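Local atomic coordinates of acetone carboxylase alpha subunit (Xanthobacter autotrophicus Py2, PDB entry 5M45), a protein that forms the alpha subunit of acetone carboxylase, a large metal-containing, multi-chain enzyme whose alpha chain belongs to the hydantoinase B/oxoprolinase family. Residues A[191-197]-A[393-398]; A[458-463]-A[474-479]. All coordinates share one frame; numbering follows the deposited sequence.

How the interactions relate
Both contacts are buried and join loop to loop within the hydantoinase B/oxoprolinase part of the chain, yet they hold different elements. Interaction 1 ties the loop before strand 204-208 to the loop before helix 401-422, nearly two hundred residues on. Interaction 2 is local, linking two parts of the single long loop between strand 450-454 and helix 488-494, and lies closer to the chain centre. Their nearest atoms are about 10 Å apart. In interaction 1 a carboxylate, backbone amides and two waters join the segments, while the arginine ends are held mostly by outside partners; in interaction 2 backbone amides pair round one asparagine among small alanines. Each also has another chain alongside.

Interaction 1 (A[191-197]-A[393-398]); sequences QVQRFGD and RRVAFS
With its CG anti to the backbone N (chi1 -167°), Asp197 swings its carboxylate onto the backbone of Phe397 and Ser398. Ser398 turns its OG back beside its own N (chi1 -77°), and the hydroxyl and that N then meet the same oxygen. Asp197 OD1 accepts from the hydroxyl Ser398 OG, 2.7 Å away, which comes in from above the carboxylate plane, while Ser398 N, 3.1 Å from Asp197 OD1, binds that oxygen's syn lone pair. The anti lone pair goes to Gln191: its NE2 lies 3.0 Å from Asp197 OD1, almost in the amide plane. Phe397 N meets Asp197 OD2 at 2.9 Å, out of the carboxylate plane on the face opposite to Ser398 OG.

Further along, Arg194, first residue of the type II turn that ends at Asp197, donates from its N to Arg394 O (2.8 Å). Ala396 CB packs 3.6 Å from Gln193 C. Gln193 and Arg394 run side by side, their amide and guanidinium planes nearly perpendicular; Gln193 OE1 lies 3.7 Å from Arg394 CD, resting on the aliphatic part of the arginine. One water joins Arg194 NH1 to Arg393 O and Val395 O; another links Val192 O with Ala396 N. The arginine ends are engaged elsewhere: Arg194 in a salt bridge with Asp143, Arg394 with Asp392, and Arg393 on Val224 O of the second subunit.

Four donors thus grip one buried carboxylate, three of them on OD1, which fixes its rotation and would probably favour the ionised form, in a loop junction joined to the manganese ligand His150 through the backbone O of Ser398.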
loop_
_atom_site.group_PDB
_atom_site.type_symbol
_atom_site.label_atom_id
_atom_site.label_comp_id
_atom_site.label_asym_id
_atom_site.label_seq_id
_atom_site.Cartn_x
_atom_site.Cartn_y
_atom_site.Cartn_z
ATOM N N GLN A 191 4.427 1.664 -12.207
ATOM C CA GLN A 191 3.686 0.432 -11.875
ATOM C C GLN A 191 2.826 -0.013 -13.089
ATOM O O GLN A 191 2.453 0.823 -13.925
ATOM C CB GLN A 191 2.782 0.649 -10.638
ATOM C CG GLN A 191 1.570 1.565 -10.850
ATOM C CD GLN A 191 1.816 3.064 -10.668
ATOM O OE1 GLN A 191 2.947 3.563 -10.668
ATOM N NE2 GLN A 191 0.732 3.792 -10.528
ATOM N N VAL A 192 2.531 -1.317 -13.158
ATOM C CA VAL A 192 1.645 -1.908 -14.161
ATOM C C VAL A 192 0.445 -2.702 -13.636
ATOM O O VAL A 192 -0.319 -3.272 -14.435
ATOM C CB VAL A 192 2.413 -2.766 -15.185
ATOM C CG1 VAL A 192 3.396 -1.896 -15.929
ATOM C CG2 VAL A 192 3.123 -3.967 -14.530
ATOM N N GLN A 193 0.293 -2.692 -12.304
ATOM C CA GLN A 193 -0.716 -3.436 -11.558
ATOM C C GLN A 193 -1.087 -2.648 -10.278
ATOM O O GLN A 193 -0.399 -1.713 -9.914
ATOM C CB GLN A 193 -0.136 -4.768 -11.036
ATOM C CG GLN A 193 0.263 -5.752 -12.053
ATOM C CD GLN A 193 0.719 -7.054 -11.425
ATOM O OE1 GLN A 193 -0.104 -7.891 -11.087
ATOM N NE2 GLN A 193 2.022 -7.215 -11.249
ATOM N N ARG A 194 -2.122 -3.119 -9.582
ATOM C CA ARG A 194 -2.562 -2.586 -8.273
ATOM C C ARG A 194 -1.423 -2.484 -7.274
ATOM O O ARG A 194 -1.386 -1.583 -6.446
ATOM C CB ARG A 194 -3.658 -3.508 -7.703
ATOM C CG ARG A 194 -4.353 -3.073 -6.408
ATOM C CD ARG A 194 -5.404 -4.084 -5.977
ATOM N NE ARG A 194 -6.247 -3.605 -4.883
ATOM C CZ ARG A 194 -7.154 -2.622 -4.965
ATOM N NH1 ARG A 194 -7.446 -2.024 -6.139
ATOM N NH2 ARG A 194 -7.810 -2.211 -3.859
ATOM N N PHE A 195 -0.532 -3.461 -7.347
ATOM C CA PHE A 195 0.659 -3.555 -6.480
ATOM C C PHE A 195 1.684 -2.467 -6.910
ATOM O O PHE A 195 2.376 -2.612 -7.937
ATOM C CB PHE A 195 1.195 -4.981 -6.516
ATOM C CG PHE A 195 0.115 -6.036 -6.434
ATOM C CD1 PHE A 195 -0.777 -6.057 -5.352
ATOM C CD2 PHE A 195 -0.033 -6.991 -7.428
ATOM C CE1 PHE A 195 -1.799 -6.997 -5.294
ATOM C CE2 PHE A 195 -1.063 -7.954 -7.338
ATOM C CZ PHE A 195 -1.959 -7.925 -6.294
ATOM N N GLY A 196 1.725 -1.356 -6.163
ATOM C CA GLY A 196 2.481 -0.149 -6.574
ATOM C C GLY A 196 1.647 1.009 -7.143
ATOM O O GLY A 196 2.218 2.032 -7.537
ATOM N N ASP A 197 0.312 0.866 -7.189
ATOM C CA ASP A 197 -0.585 1.860 -7.790
ATOM C C ASP A 197 -1.039 2.922 -6.749
ATOM O O ASP A 197 -1.825 3.807 -7.082
ATOM C CB ASP A 197 -1.810 1.157 -8.410
ATOM C CG ASP A 197 -2.642 2.056 -9.337
ATOM O OD1 ASP A 197 -2.070 2.828 -10.191
ATOM O OD2 ASP A 197 -3.896 1.956 -9.262
ATOM N N ARG A 393 -8.797 -8.462 -10.691
ATOM C CA ARG A 393 -8.565 -7.677 -9.487
ATOM C C ARG A 393 -7.167 -7.087 -9.390
ATOM O O ARG A 393 -6.901 -6.404 -8.423
ATOM C CB ARG A 393 -8.874 -8.508 -8.223
ATOM C CG ARG A 393 -7.948 -9.678 -7.943
ATOM C CD ARG A 393 -8.448 -10.453 -6.722
ATOM N NE ARG A 393 -7.603 -11.590 -6.365
ATOM C CZ ARG A 393 -6.490 -11.536 -5.631
ATOM N NH1 ARG A 393 -5.822 -12.645 -5.379
ATOM N NH2 ARG A 393 -6.009 -10.399 -5.156
ATOM N N ARG A 394 -6.288 -7.340 -10.376
ATOM C CA ARG A 394 -4.919 -6.780 -10.380
ATOM C C ARG A 394 -4.735 -5.475 -11.139
ATOM O O ARG A 394 -3.631 -4.945 -11.115
ATOM C CB ARG A 394 -3.901 -7.799 -10.934
ATOM C CG ARG A 394 -3.768 -9.048 -10.066
ATOM C CD ARG A 394 -2.993 -10.157 -10.763
ATOM N NE ARG A 394 -3.713 -10.593 -11.929
ATOM C CZ ARG A 394 -3.240 -11.399 -12.869
ATOM N NH1 ARG A 394 -1.999 -11.886 -12.805
ATOM N NH2 ARG A 394 -4.003 -11.696 -13.901
ATOM N N VAL A 395 -5.772 -4.970 -11.818
ATOM C CA VAL A 395 -5.589 -3.838 -12.724
ATOM C C VAL A 395 -5.186 -2.558 -11.943
ATOM O O VAL A 395 -5.610 -2.369 -10.769
ATOM C CB VAL A 395 -6.802 -3.569 -13.646
ATOM C CG1 VAL A 395 -7.048 -4.779 -14.554
ATOM C CG2 VAL A 395 -8.056 -3.209 -12.866
ATOM N N ALA A 396 -4.392 -1.713 -12.610
ATOM C CA ALA A 396 -4.032 -0.387 -12.086
ATOM C C ALA A 396 -4.891 0.742 -12.712
ATOM O O ALA A 396 -5.385 0.617 -13.856
ATOM C CB ALA A 396 -2.560 -0.127 -12.333
ATOM N N PHE A 397 -5.038 1.823 -11.954
ATOM C CA PHE A 397 -5.981 2.914 -12.224
ATOM C C PHE A 397 -5.418 4.357 -12.129
ATOM O O PHE A 397 -6.186 5.299 -12.367
ATOM C CB PHE A 397 -7.122 2.869 -11.184
ATOM C CG PHE A 397 -7.897 1.577 -11.109
ATOM C CD1 PHE A 397 -9.029 1.397 -11.875
ATOM C CD2 PHE A 397 -7.538 0.586 -10.190
ATOM C CE1 PHE A 397 -9.791 0.213 -11.748
ATOM C CE2 PHE A 397 -8.306 -0.568 -10.033
ATOM C CZ PHE A 397 -9.438 -0.758 -10.817
ATOM N N SER A 398 -4.156 4.564 -11.757
ATOM C CA SER A 398 -3.704 5.946 -11.393
ATOM C C SER A 398 -4.046 7.017 -12.433
ATOM O O SER A 398 -4.257 8.169 -12.058
ATOM C CB SER A 398 -2.189 6.024 -11.104
ATOM O OG SER A 398 -1.874 5.492 -9.812
HETATM O O HOH W 1 -3.118 -3.223 -14.904
HETATM O O HOH W 2 -7.062 -3.634 -8.841
#

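Interaction 2 (A[458-463]-A[474-479]); sequences CAANGT and HAAAIW
Asn461 keeps CG beside its own backbone N (chi1 -48°), which sets its amide next to Ala476 O. The backbone N of Asn461 reaches Ala476 O at 2.9 Å, and Asn461 ND2 approaches the same oxygen from the same face of its plane, at 3.3 Å and a less straight 137°. That ND2 also donates to Cys458 O, 2.8 Å away, so the amide spans both segments. Asn461 O is likewise shared: Ala475 N comes to it from above the carbonyl plane, Ala476 N within the plane on a lone pair.

Trp479 sets the other end. Ala477 CB sits over the centre of the indole, 3.5 Å above its plane, while the far end of the ring, CH2, lies 3.9 Å from Ala459 CB. Trp479 NE1 is bonded to Thr435 OG1, and its ring also meets Trp401. At the opposite end Thr463 CG2 touches Ala476 CB, and His474 CA makes a CA-H...O contact with Ala460 O, a buried carbonyl with no other partner in the model. The His474 ring meets an aromatic side chain of another protein's chain, which also packs on Ala475 and Ala476; Phe520 of this chain touches His474 too.

With both Ala475 and Ala476 facing Asn461 across an isolated antiparallel bridge, the arrangement is a classic beta bulge, here pinning together two arms of a long loop, with the side chain of Trp479 about 7 Å from the manganese ion.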
loop_
_atom_site.group_PDB
_atom_site.type_symbol
_atom_site.label_atom_id
_atom_site.label_comp_id
_atom_site.label_asym_id
_atom_site.label_seq_id
_atom_site.Cartn_x
_atom_site.Cartn_y
_atom_site.Cartn_z
ATOM N N CYS A 458 -3.639 21.514 -17.031
ATOM C CA CYS A 458 -4.532 20.833 -17.969
ATOM C C CYS A 458 -5.979 20.659 -17.438
ATOM O O CYS A 458 -6.745 19.803 -17.941
ATOM C CB CYS A 458 -3.950 19.508 -18.487
ATOM S SG CYS A 458 -3.409 18.378 -17.164
ATOM N N ALA A 459 -6.349 21.492 -16.460
ATOM C CA ALA A 459 -7.719 21.893 -16.240
ATOM C C ALA A 459 -8.229 22.884 -17.275
ATOM O O ALA A 459 -9.454 23.128 -17.322
ATOM C CB ALA A 459 -7.905 22.483 -14.811
ATOM N N ALA A 460 -7.321 23.466 -18.082
ATOM C CA ALA A 460 -7.623 24.589 -18.978
ATOM C C ALA A 460 -7.193 24.260 -20.408
ATOM O O ALA A 460 -6.202 24.780 -20.914
ATOM C CB ALA A 460 -6.927 25.842 -18.463
ATOM N N ASN A 461 -7.911 23.322 -21.031
ATOM C CA ASN A 461 -7.671 22.903 -22.409
ATOM C C ASN A 461 -8.678 23.579 -23.351
ATOM O O ASN A 461 -9.677 24.142 -22.905
ATOM C CB ASN A 461 -7.845 21.393 -22.546
ATOM C CG ASN A 461 -7.125 20.612 -21.481
ATOM O OD1 ASN A 461 -5.872 20.486 -21.497
ATOM N ND2 ASN A 461 -7.911 20.082 -20.501
ATOM N N GLY A 462 -8.458 23.449 -24.655
ATOM C CA GLY A 462 -9.417 23.950 -25.636
ATOM C C GLY A 462 -10.741 23.188 -25.599
ATOM O O GLY A 462 -10.779 22.008 -25.210
ATOM N N THR A 463 -11.822 23.861 -25.976
ATOM C CA THR A 463 -13.151 23.222 -26.097
ATOM C C THR A 463 -13.549 23.052 -27.572
ATOM O O THR A 463 -13.036 23.741 -28.469
ATOM C CB THR A 463 -14.262 23.967 -25.328
ATOM O OG1 THR A 463 -14.581 25.201 -25.995
ATOM C CG2 THR A 463 -13.864 24.252 -23.919
ATOM N N HIS A 474 -7.934 27.348 -24.026
ATOM C CA HIS A 474 -7.370 27.241 -22.650
ATOM C C HIS A 474 -8.410 27.509 -21.554
ATOM O O HIS A 474 -8.260 28.427 -20.713
ATOM C CB HIS A 474 -6.116 28.135 -22.489
ATOM C CG HIS A 474 -6.309 29.555 -22.919
ATOM N ND1 HIS A 474 -7.049 30.448 -22.205
ATOM C CD2 HIS A 474 -5.935 30.206 -24.047
ATOM C CE1 HIS A 474 -7.127 31.597 -22.854
ATOM N NE2 HIS A 474 -6.457 31.474 -23.988
ATOM N N ALA A 475 -9.507 26.743 -21.615
ATOM C CA ALA A 475 -10.757 27.086 -20.912
ATOM C C ALA A 475 -11.398 26.064 -19.965
ATOM O O ALA A 475 -12.147 26.488 -19.041
ATOM C CB ALA A 475 -11.796 27.491 -21.955
ATOM N N ALA A 476 -11.241 24.764 -20.229
ATOM C CA ALA A 476 -12.026 23.736 -19.520
ATOM C C ALA A 476 -11.457 22.309 -19.677
ATOM O O ALA A 476 -10.487 22.068 -20.443
ATOM C CB ALA A 476 -13.462 23.762 -20.019
ATOM N N ALA A 477 -12.057 21.402 -18.909
ATOM C CA ALA A 477 -11.813 19.969 -19.008
ATOM C C ALA A 477 -13.157 19.263 -18.915
ATOM O O ALA A 477 -14.065 19.751 -18.254
ATOM C CB ALA A 477 -10.892 19.516 -17.885
ATOM N N ILE A 478 -13.294 18.113 -19.546
ATOM C CA ILE A 478 -14.560 17.317 -19.433
ATOM C C ILE A 478 -14.964 17.014 -17.966
ATOM O O ILE A 478 -16.138 17.046 -17.648
ATOM C CB ILE A 478 -14.501 16.032 -20.282
ATOM C CG1 ILE A 478 -15.856 15.288 -20.310
ATOM C CG2 ILE A 478 -13.428 15.070 -19.804
ATOM C CD1 ILE A 478 -16.988 16.102 -20.903
ATOM N N TRP A 479 -13.982 16.769 -17.093
ATOM C CA TRP A 479 -14.239 16.463 -15.677
ATOM C C TRP A 479 -14.500 17.689 -14.769
ATOM O O TRP A 479 -14.776 17.529 -13.571
ATOM C CB TRP A 479 -13.121 15.537 -15.070
ATOM C CG TRP A 479 -11.734 15.824 -15.523
ATOM C CD1 TRP A 479 -11.021 15.123 -16.462
ATOM C CD2 TRP A 479 -10.895 16.912 -15.130
ATOM N NE1 TRP A 479 -9.798 15.686 -16.663
ATOM C CE2 TRP A 479 -9.674 16.785 -15.853
ATOM C CE3 TRP A 479 -11.033 17.956 -14.206
ATOM C CZ2 TRP A 479 -8.624 17.679 -15.711
ATOM C CZ3 TRP A 479 -9.983 18.862 -14.064
ATOM C CH2 TRP A 479 -8.789 18.706 -14.805
#